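Regulator of nonsense transcripts 2 (Homo sapiens, PDB 4CEM) acts in nonsense-mediated mRNA decay as the factor UPF2, represented here by the first of its three MIF4G domains, a helical module. Local coordinates at residues 151-156 with 169-174; 130-135 with 144-149. All coordinates share one frame; numbering follows the deposited sequence.

Interaction 1. Residues 151-156 with 169-174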
ATOM      1  N   ARG A 151       1.773   1.888  -0.535  1.00 45.43           N
ATOM      2  CA  ARG A 151       1.153   2.136   0.753  1.00 45.44           C
ATOM      3  C   ARG A 151       1.764   3.365   1.410  1.00 43.66           C
ATOM      4  O   ARG A 151       1.051   4.187   1.996  1.00 42.00           O
ATOM      5  CB  ARG A 151       1.313   0.938   1.679  1.00 47.92           C
ATOM      6  CG  ARG A 151       0.854   1.226   3.101  1.00 50.70           C
ATOM      7  CD  ARG A 151       1.187   0.084   4.027  1.00 51.45           C
ATOM      8  NE  ARG A 151       0.837   0.402   5.404  1.00 53.68           N
ATOM      9  CZ  ARG A 151       1.048  -0.412   6.434  1.00 55.30           C
ATOM     10  NH1 ARG A 151       1.614  -1.597   6.248  1.00 57.08           N
ATOM     11  NH2 ARG A 151       0.693  -0.040   7.658  1.00 56.66           N
ATOM     12  N   PHE A 152       3.088   3.470   1.316  1.00 43.25           N
ATOM     13  CA  PHE A 152       3.829   4.556   1.945  1.00 41.90           C
ATOM     14  C   PHE A 152       3.374   5.903   1.367  1.00 41.82           C
ATOM     15  O   PHE A 152       2.930   6.767   2.117  1.00 41.20           O
ATOM     16  CB  PHE A 152       5.331   4.336   1.756  1.00 43.04           C
ATOM     17  CG  PHE A 152       6.227   5.182   2.650  1.00 43.90           C
ATOM     18  CD1 PHE A 152       5.727   6.155   3.514  1.00 43.39           C
ATOM     19  CD2 PHE A 152       7.606   4.991   2.609  1.00 43.03           C
ATOM     20  CE1 PHE A 152       6.579   6.910   4.299  1.00 43.25           C
ATOM     21  CE2 PHE A 152       8.457   5.747   3.393  1.00 42.44           C
ATOM     22  CZ  PHE A 152       7.942   6.705   4.239  1.00 43.02           C
ATOM     23  N   ILE A 153       3.437   6.078   0.046  1.00 42.70           N
ATOM     24  CA  ILE A 153       3.006   7.358  -0.548  1.00 43.15           C
ATOM     25  C   ILE A 153       1.522   7.643  -0.286  1.00 42.42           C
ATOM     26  O   ILE A 153       1.123   8.820  -0.158  1.00 41.20           O
ATOM     27  CB  ILE A 153       3.330   7.493  -2.060  1.00 44.37           C
ATOM     28  CG1 ILE A 153       2.539   6.494  -2.896  1.00 45.32           C
ATOM     29  CG2 ILE A 153       4.831   7.343  -2.311  1.00 44.32           C
ATOM     30  CD1 ILE A 153       2.761   6.668  -4.381  1.00 46.04           C
ATOM     31  N   ALA A 154       0.724   6.573  -0.186  1.00 40.32           N
ATOM     32  CA  ALA A 154      -0.678   6.673   0.260  1.00 38.75           C
ATOM     33  C   ALA A 154      -0.789   7.317   1.647  1.00 37.62           C
ATOM     34  O   ALA A 154      -1.463   8.329   1.791  1.00 36.34           O
ATOM     35  CB  ALA A 154      -1.342   5.309   0.262  1.00 38.23           C
ATOM     36  N   GLU A 155      -0.115   6.761   2.655  1.00 36.15           N
ATOM     37  CA  GLU A 155      -0.160   7.360   3.995  1.00 37.46           C
ATOM     38  C   GLU A 155       0.324   8.795   3.976  1.00 36.64           C
ATOM     39  O   GLU A 155      -0.321   9.679   4.547  1.00 35.47           O
ATOM     40  CB  GLU A 155       0.679   6.585   5.019  1.00 38.76           C
ATOM     41  CG  GLU A 155      -0.005   5.371   5.623  1.00 41.11           C
ATOM     42  CD  GLU A 155      -1.321   5.679   6.315  1.00 41.48           C
ATOM     43  OE1 GLU A 155      -1.507   6.782   6.865  1.00 44.69           O
ATOM     44  OE2 GLU A 155      -2.177   4.792   6.316  1.00 42.56           O
ATOM     45  N   LEU A 156       1.463   9.026   3.320  1.00 35.45           N
ATOM     46  CA  LEU A 156       2.050  10.362   3.274  1.00 35.02           C
ATOM     47  C   LEU A 156       1.063  11.395   2.728  1.00 33.79           C
ATOM     48  O   LEU A 156       1.114  12.570   3.099  1.00 33.26           O
ATOM     49  CB  LEU A 156       3.333  10.372   2.437  1.00 35.58           C
ATOM     50  CG  LEU A 156       4.560   9.722   3.074  1.00 34.22           C
ATOM     51  CD1 LEU A 156       5.645   9.546   2.029  1.00 33.49           C
ATOM     52  CD2 LEU A 156       5.050  10.565   4.237  1.00 33.55           C
ATOM     53  N   SER A 169      -2.485  12.611  -7.133  1.00 46.98           N
ATOM     54  CA  SER A 169      -1.956  12.561  -8.489  1.00 47.53           C
ATOM     55  C   SER A 169      -0.838  11.533  -8.605  1.00 45.88           C
ATOM     56  O   SER A 169      -0.843  10.712  -9.512  1.00 46.28           O
ATOM     57  CB  SER A 169      -1.451  13.945  -8.899  1.00 48.77           C
ATOM     58  OG  SER A 169      -0.662  13.867 -10.063  1.00 54.39           O
ATOM     59  N   LEU A 170       0.105  11.561  -7.672  1.00 45.37           N
ATOM     60  CA  LEU A 170       1.202  10.603  -7.687  1.00 46.28           C
ATOM     61  C   LEU A 170       0.725   9.155  -7.544  1.00 47.79           C
ATOM     62  O   LEU A 170       1.225   8.275  -8.236  1.00 48.60           O
ATOM     63  CB  LEU A 170       2.198  10.930  -6.585  1.00 46.97           C
ATOM     64  CG  LEU A 170       3.508  10.153  -6.664  1.00 48.88           C
ATOM     65  CD1 LEU A 170       4.404  10.758  -7.733  1.00 48.74           C
ATOM     66  CD2 LEU A 170       4.199  10.144  -5.307  1.00 48.93           C
ATOM     67  N   ILE A 171      -0.237   8.908  -6.653  1.00 49.72           N
ATOM     68  CA  ILE A 171      -0.789   7.557  -6.468  1.00 49.89           C
ATOM     69  C   ILE A 171      -1.563   7.110  -7.710  1.00 50.20           C
ATOM     70  O   ILE A 171      -1.405   5.984  -8.174  1.00 49.43           O
ATOM     71  CB  ILE A 171      -1.734   7.470  -5.243  1.00 49.92           C
ATOM     72  CG1 ILE A 171      -0.999   7.770  -3.940  1.00 48.48           C
ATOM     73  CG2 ILE A 171      -2.351   6.081  -5.120  1.00 48.72           C
ATOM     74  CD1 ILE A 171      -1.936   8.189  -2.829  1.00 48.26           C
ATOM     75  N   TYR A 172      -2.402   7.993  -8.239  1.00 54.43           N
ATOM     76  CA  TYR A 172      -3.171   7.692  -9.452  1.00 59.92           C
ATOM     77  C   TYR A 172      -2.238   7.236 -10.564  1.00 61.60           C
ATOM     78  O   TYR A 172      -2.480   6.218 -11.208  1.00 63.23           O
ATOM     79  CB  TYR A 172      -3.976   8.915  -9.914  1.00 64.04           C
ATOM     80  CG  TYR A 172      -5.059   8.593 -10.926  1.00 67.77           C
ATOM     81  CD1 TYR A 172      -6.271   8.043 -10.517  1.00 70.57           C
ATOM     82  CD2 TYR A 172      -4.876   8.837 -12.288  1.00 67.76           C
ATOM     83  CE1 TYR A 172      -7.270   7.739 -11.430  1.00 71.29           C
ATOM     84  CE2 TYR A 172      -5.871   8.537 -13.208  1.00 70.04           C
ATOM     85  CZ  TYR A 172      -7.069   7.987 -12.774  1.00 70.86           C
ATOM     86  OH  TYR A 172      -8.076   7.682 -13.666  1.00 69.18           O
ATOM     87  N   GLU A 173      -1.165   7.996 -10.769  1.00 64.06           N
ATOM     88  CA  GLU A 173      -0.138   7.653 -11.751  1.00 66.12           C
ATOM     89  C   GLU A 173       0.361   6.222 -11.613  1.00 64.69           C
ATOM     90  O   GLU A 173       0.389   5.479 -12.592  1.00 65.18           O
ATOM     91  CB  GLU A 173       1.064   8.599 -11.642  1.00 70.62           C
ATOM     92  CG  GLU A 173       1.177   9.626 -12.759  1.00 73.44           C
ATOM     93  CD  GLU A 173       2.623  10.003 -13.037  1.00 76.41           C
ATOM     94  OE1 GLU A 173       3.387  10.223 -12.068  1.00 77.44           O
ATOM     95  OE2 GLU A 173       2.999  10.058 -14.227  1.00 78.49           O
ATOM     96  N   GLN A 174       0.762   5.837 -10.405  1.00 62.75           N
ATOM     97  CA  GLN A 174       1.372   4.525 -10.216  1.00 64.30           C
ATOM     98  C   GLN A 174       0.338   3.419 -10.332  1.00 65.76           C
ATOM     99  O   GLN A 174       0.666   2.318 -10.762  1.00 68.05           O
ATOM    100  CB  GLN A 174       2.104   4.427  -8.877  1.00 66.65           C
ATOM    101  CG  GLN A 174       3.084   5.556  -8.591  1.00 68.90           C
ATOM    102  CD  GLN A 174       3.901   5.973  -9.803  1.00 73.26           C
ATOM    103  OE1 GLN A 174       3.916   7.151 -10.191  1.00 75.59           O
ATOM    104  NE2 GLN A 174       4.575   5.007 -10.418  1.00 71.87           N
TER
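The amide of Gln174 is the one flat side-chain group among the residues that touch, and its plane plays no part across this contact. Gln174 meets Ile153 through its aliphatic stem, with CG 4.4 Å from Ile153 CD1. The rest is branched aliphatic packing. Ile153 is central: it touches Leu170, Ile171 and Gln174. Its CD1 lies 3.9 Å from Leu170 CD2, while its CG2 faces the same methyl. The Ile153 and Leu170 side chains cross at about a right angle. Against Ile171 the meeting differs: the two isoleucines slide past each other in opposite directions, with Ile153 CG1 3.9 Å from Ile171 CG1. The two helices are neighbours in the chain and form an antiparallel helical hairpin within the all-helical MIF4G domain. Their axes come within 9.8 Å at 157°. Ala154 and Ile171 mark the close point of the backbones. Ile171 CG1 stands anti to its carbonyl carbon (chi1 -63°), and CD1 extends from it to lie 3.7 Å from Ala154 CA. The small alanine lets this methyl reach the backbone itself. Helix 189-204 adds Ile203, which touches both Ala154 and Ile171. From helix 120-137, Trp128 packs on Ile153.

Interaction 2. Residues 130-135 with 144-149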
ATOM      1  N   LYS A 130      11.264  10.859  -9.200  1.00 56.71           N
ATOM      2  CA  LYS A 130      12.479  10.332  -9.833  1.00 59.36           C
ATOM      3  C   LYS A 130      12.554   8.820  -9.643  1.00 59.69           C
ATOM      4  O   LYS A 130      12.856   8.079 -10.579  1.00 60.33           O
ATOM      5  CB  LYS A 130      13.749  10.970  -9.245  1.00 62.62           C
ATOM      6  CG  LYS A 130      13.882  12.477  -9.440  1.00 66.48           C
ATOM      7  CD  LYS A 130      14.150  12.857 -10.888  1.00 69.59           C
ATOM      8  CE  LYS A 130      14.177  14.369 -11.062  1.00 72.83           C
ATOM      9  NZ  LYS A 130      14.169  14.774 -12.499  1.00 75.12           N
ATOM     10  N   HIS A 131      12.268   8.364  -8.429  1.00 58.87           N
ATOM     11  CA  HIS A 131      12.345   6.943  -8.112  1.00 60.80           C
ATOM     12  C   HIS A 131      11.418   6.118  -8.970  1.00 61.98           C
ATOM     13  O   HIS A 131      11.775   5.017  -9.378  1.00 62.42           O
ATOM     14  CB  HIS A 131      12.062   6.724  -6.626  1.00 61.26           C
ATOM     15  CG  HIS A 131      12.157   5.285  -6.183  1.00 60.84           C
ATOM     16  ND1 HIS A 131      13.263   4.776  -5.615  1.00 62.37           N
ATOM     17  CD2 HIS A 131      11.216   4.250  -6.216  1.00 62.17           C
ATOM     18  CE1 HIS A 131      13.051   3.478  -5.302  1.00 64.07           C
ATOM     19  NE2 HIS A 131      11.797   3.158  -5.675  1.00 63.72           N
ATOM     20  N   PHE A 132      10.226   6.633  -9.264  1.00 63.37           N
ATOM     21  CA  PHE A 132       9.311   5.940 -10.180  1.00 66.04           C
ATOM     22  C   PHE A 132       9.707   6.130 -11.644  1.00 68.49           C
ATOM     23  O   PHE A 132       9.188   5.435 -12.512  1.00 70.85           O
ATOM     24  CB  PHE A 132       7.851   6.370  -9.959  1.00 65.36           C
ATOM     25  CG  PHE A 132       7.296   5.959  -8.624  1.00 64.25           C
ATOM     26  CD1 PHE A 132       7.313   4.628  -8.229  1.00 65.88           C
ATOM     27  CD2 PHE A 132       6.756   6.901  -7.759  1.00 64.18           C
ATOM     28  CE1 PHE A 132       6.809   4.247  -6.997  1.00 64.24           C
ATOM     29  CE2 PHE A 132       6.251   6.528  -6.527  1.00 61.82           C
ATOM     30  CZ  PHE A 132       6.276   5.198  -6.145  1.00 62.59           C
ATOM     31  N   GLU A 133      10.615   7.071 -11.917  1.00 71.67           N
ATOM     32  CA  GLU A 133      11.266   7.158 -13.231  1.00 72.50           C
ATOM     33  C   GLU A 133      12.222   5.981 -13.375  1.00 73.64           C
ATOM     34  O   GLU A 133      12.056   5.144 -14.256  1.00 72.15           O
ATOM     35  CB  GLU A 133      12.045   8.468 -13.392  1.00 73.46           C
ATOM     36  CG  GLU A 133      11.787   9.161 -14.709  1.00 76.42           C
ATOM     37  CD  GLU A 133      10.454   9.877 -14.698  1.00 78.23           C
ATOM     38  OE1 GLU A 133      10.367  10.944 -14.050  1.00 79.23           O
ATOM     39  OE2 GLU A 133       9.500   9.368 -15.323  1.00 78.68           O
ATOM     40  N   ALA A 134      13.209   5.915 -12.483  1.00 73.27           N
ATOM     41  CA  ALA A 134      14.211   4.852 -12.501  1.00 73.45           C
ATOM     42  C   ALA A 134      13.590   3.467 -12.683  1.00 76.38           C
ATOM     43  O   ALA A 134      14.131   2.641 -13.406  1.00 75.78           O
ATOM     44  CB  ALA A 134      15.040   4.893 -11.228  1.00 68.74           C
ATOM     45  N   ARG A 135      12.457   3.222 -12.029  1.00 84.31           N
ATOM     46  CA  ARG A 135      11.758   1.939 -12.143  1.00 90.34           C
ATOM     47  C   ARG A 135      11.273   1.650 -13.554  1.00 90.60           C
ATOM     48  O   ARG A 135      11.479   0.555 -14.062  1.00 88.81           O
ATOM     49  CB  ARG A 135      10.542   1.889 -11.216  1.00 98.02           C
ATOM     50  CG  ARG A 135      10.867   1.601  -9.762  1.00105.18           C
ATOM     51  CD  ARG A 135       9.741   0.823  -9.090  1.00111.80           C
ATOM     52  NE  ARG A 135      10.119   0.357  -7.757  1.00118.75           N
ATOM     53  CZ  ARG A 135      10.981  -0.631  -7.509  1.00121.40           C
ATOM     54  NH1 ARG A 135      11.589  -1.287  -8.498  1.00124.16           N
ATOM     55  NH2 ARG A 135      11.244  -0.964  -6.254  1.00120.72           N
ATOM     56  N   THR A 144       7.848  -6.386  -4.299  1.00 75.84           N
ATOM     57  CA  THR A 144       7.918  -6.276  -2.845  1.00 73.53           C
ATOM     58  C   THR A 144       8.064  -4.819  -2.388  1.00 72.82           C
ATOM     59  O   THR A 144       7.370  -4.378  -1.470  1.00 71.63           O
ATOM     60  CB  THR A 144       9.092  -7.109  -2.287  1.00 72.94           C
ATOM     61  OG1 THR A 144       9.079  -8.413  -2.883  1.00 73.38           O
ATOM     62  CG2 THR A 144       8.996  -7.251  -0.778  1.00 69.68           C
ATOM     63  N   LYS A 145       8.953  -4.075  -3.042  1.00 71.19           N
ATOM     64  CA  LYS A 145       9.192  -2.667  -2.699  1.00 68.49           C
ATOM     65  C   LYS A 145       8.064  -1.760  -3.210  1.00 65.67           C
ATOM     66  O   LYS A 145       7.604  -0.875  -2.479  1.00 62.27           O
ATOM     67  CB  LYS A 145      10.552  -2.212  -3.244  1.00 67.67           C
ATOM     68  CG  LYS A 145      10.920  -0.750  -3.002  1.00 66.75           C
ATOM     69  CD  LYS A 145      11.142  -0.428  -1.533  1.00 67.88           C
ATOM     70  CE  LYS A 145      12.009   0.817  -1.348  1.00 67.42           C
ATOM     71  NZ  LYS A 145      11.603   1.969  -2.209  1.00 67.52           N
ATOM     72  N   LEU A 146       7.626  -1.972  -4.452  1.00 61.33           N
ATOM     73  CA  LEU A 146       6.491  -1.217  -4.999  1.00 59.59           C
ATOM     74  C   LEU A 146       5.233  -1.381  -4.136  1.00 58.09           C
ATOM     75  O   LEU A 146       4.450  -0.443  -4.000  1.00 54.98           O
ATOM     76  CB  LEU A 146       6.180  -1.631  -6.443  1.00 58.66           C
ATOM     77  CG  LEU A 146       4.954  -0.973  -7.102  1.00 57.93           C
ATOM     78  CD1 LEU A 146       5.123   0.538  -7.260  1.00 57.30           C
ATOM     79  CD2 LEU A 146       4.674  -1.619  -8.445  1.00 57.53           C
ATOM     80  N   ARG A 147       5.038  -2.562  -3.553  1.00 57.57           N
ATOM     81  CA  ARG A 147       3.896  -2.771  -2.667  1.00 58.97           C
ATOM     82  C   ARG A 147       3.935  -1.785  -1.507  1.00 57.07           C
ATOM     83  O   ARG A 147       3.001  -1.002  -1.309  1.00 56.09           O
ATOM     84  CB  ARG A 147       3.855  -4.198  -2.125  1.00 60.68           C
ATOM     85  CG  ARG A 147       2.575  -4.488  -1.362  1.00 63.10           C
ATOM     86  CD  ARG A 147       2.358  -5.967  -1.106  1.00 65.19           C
ATOM     87  NE  ARG A 147       3.013  -6.372   0.131  1.00 68.66           N
ATOM     88  CZ  ARG A 147       4.139  -7.077   0.219  1.00 73.74           C
ATOM     89  NH1 ARG A 147       4.782  -7.508  -0.866  1.00 75.23           N
ATOM     90  NH2 ARG A 147       4.624  -7.364   1.420  1.00 78.04           N
ATOM     91  N   THR A 148       5.032  -1.820  -0.759  1.00 53.89           N
ATOM     92  CA  THR A 148       5.205  -0.936   0.381  1.00 51.35           C
ATOM     93  C   THR A 148       5.214   0.522  -0.064  1.00 50.99           C
ATOM     94  O   THR A 148       4.554   1.363   0.548  1.00 50.15           O
ATOM     95  CB  THR A 148       6.495  -1.266   1.146  1.00 49.27           C
ATOM     96  OG1 THR A 148       6.543  -2.672   1.402  1.00 47.12           O
ATOM     97  CG2 THR A 148       6.539  -0.527   2.472  1.00 49.32           C
ATOM     98  N   ASP A 149       5.944   0.813  -1.138  1.00 48.60           N
ATOM     99  CA  ASP A 149       6.027   2.177  -1.654  1.00 48.73           C
ATOM    100  C   ASP A 149       4.644   2.770  -1.857  1.00 47.88           C
ATOM    101  O   ASP A 149       4.371   3.899  -1.437  1.00 46.96           O
ATOM    102  CB  ASP A 149       6.787   2.227  -2.989  1.00 51.27           C
ATOM    103  CG  ASP A 149       8.297   2.109  -2.826  1.00 51.69           C
ATOM    104  OD1 ASP A 149       8.768   1.874  -1.692  1.00 51.69           O
ATOM    105  OD2 ASP A 149       9.014   2.256  -3.847  1.00 53.25           O
TER
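Lys145 runs across the end of Arg135, and its chain can be followed from backbone to tip. Its CB and CG both pack against Arg135 NH2. The Lys145 CG to Arg135 NH2 distance is 3.3 Å, and CG lies at the edge of the guanidinium, in its plane. CG stands anti to the backbone N (chi1 178°), and bends at chi2 and chi4 turn the chain along its own helix toward Asp149, one turn on. There NZ makes a salt bridge to Asp149, 2.9 Å to OD1, which receives it on the syn lone pair. A weak second bond joins Lys145 NZ to Asp149 OD2 at 3.1 Å. NZ also donates to the carbonyl oxygen of Val94. Across the contact, Lys145 NZ lies 3.7 Å from His131 NE2. Asp149 OD2 is 3.4 Å from the same His131 NE2, with ring and carboxylate planes 66° apart. Arg135 NE is 4.5 Å from Asp149 OD2, beyond a salt bridge. The carboxylate thus probably offsets the positive charges of Lys145 and Arg135. A methionine in place of Lys145 would probably leave Asp149 without its salt-bridge partner and its carboxylate freer to turn. Apolar contact is slight: Phe132 CE1 meets Leu146 CD1 at 4.1 Å, the side chains crossing at about a right angle. The two helices run antiparallel at 154°, their axes 12.9 Å apart at closest, so long side chains span the gap. Helix 164-181 lies beside both segments. It sets Gln174 on Phe132 and Ile178 on Leu146, while helix 189-204 touches Arg147 farther round helix 143-158.

How the interactions relate
Both interactions use helix 143-158. Interaction 2 pairs its earlier part with the preceding helix 120-137, and interaction 1 pairs its later part with the following helix 164-181. Three successive antiparallel helices are thereby joined within the MIF4G domain. Interaction 1 is fully buried and aliphatic, with close axes. Interaction 2 is only partly buried, its helices stand farther apart, and charged and polar side chains carry much of it. The centres are 11 Å apart, and the two contacts touch. Phe132 of interaction 2 links them: its CE2 lies 4.1 Å from Ile153 CD1, and its CG is 3.4 Å from Gln174 NE2.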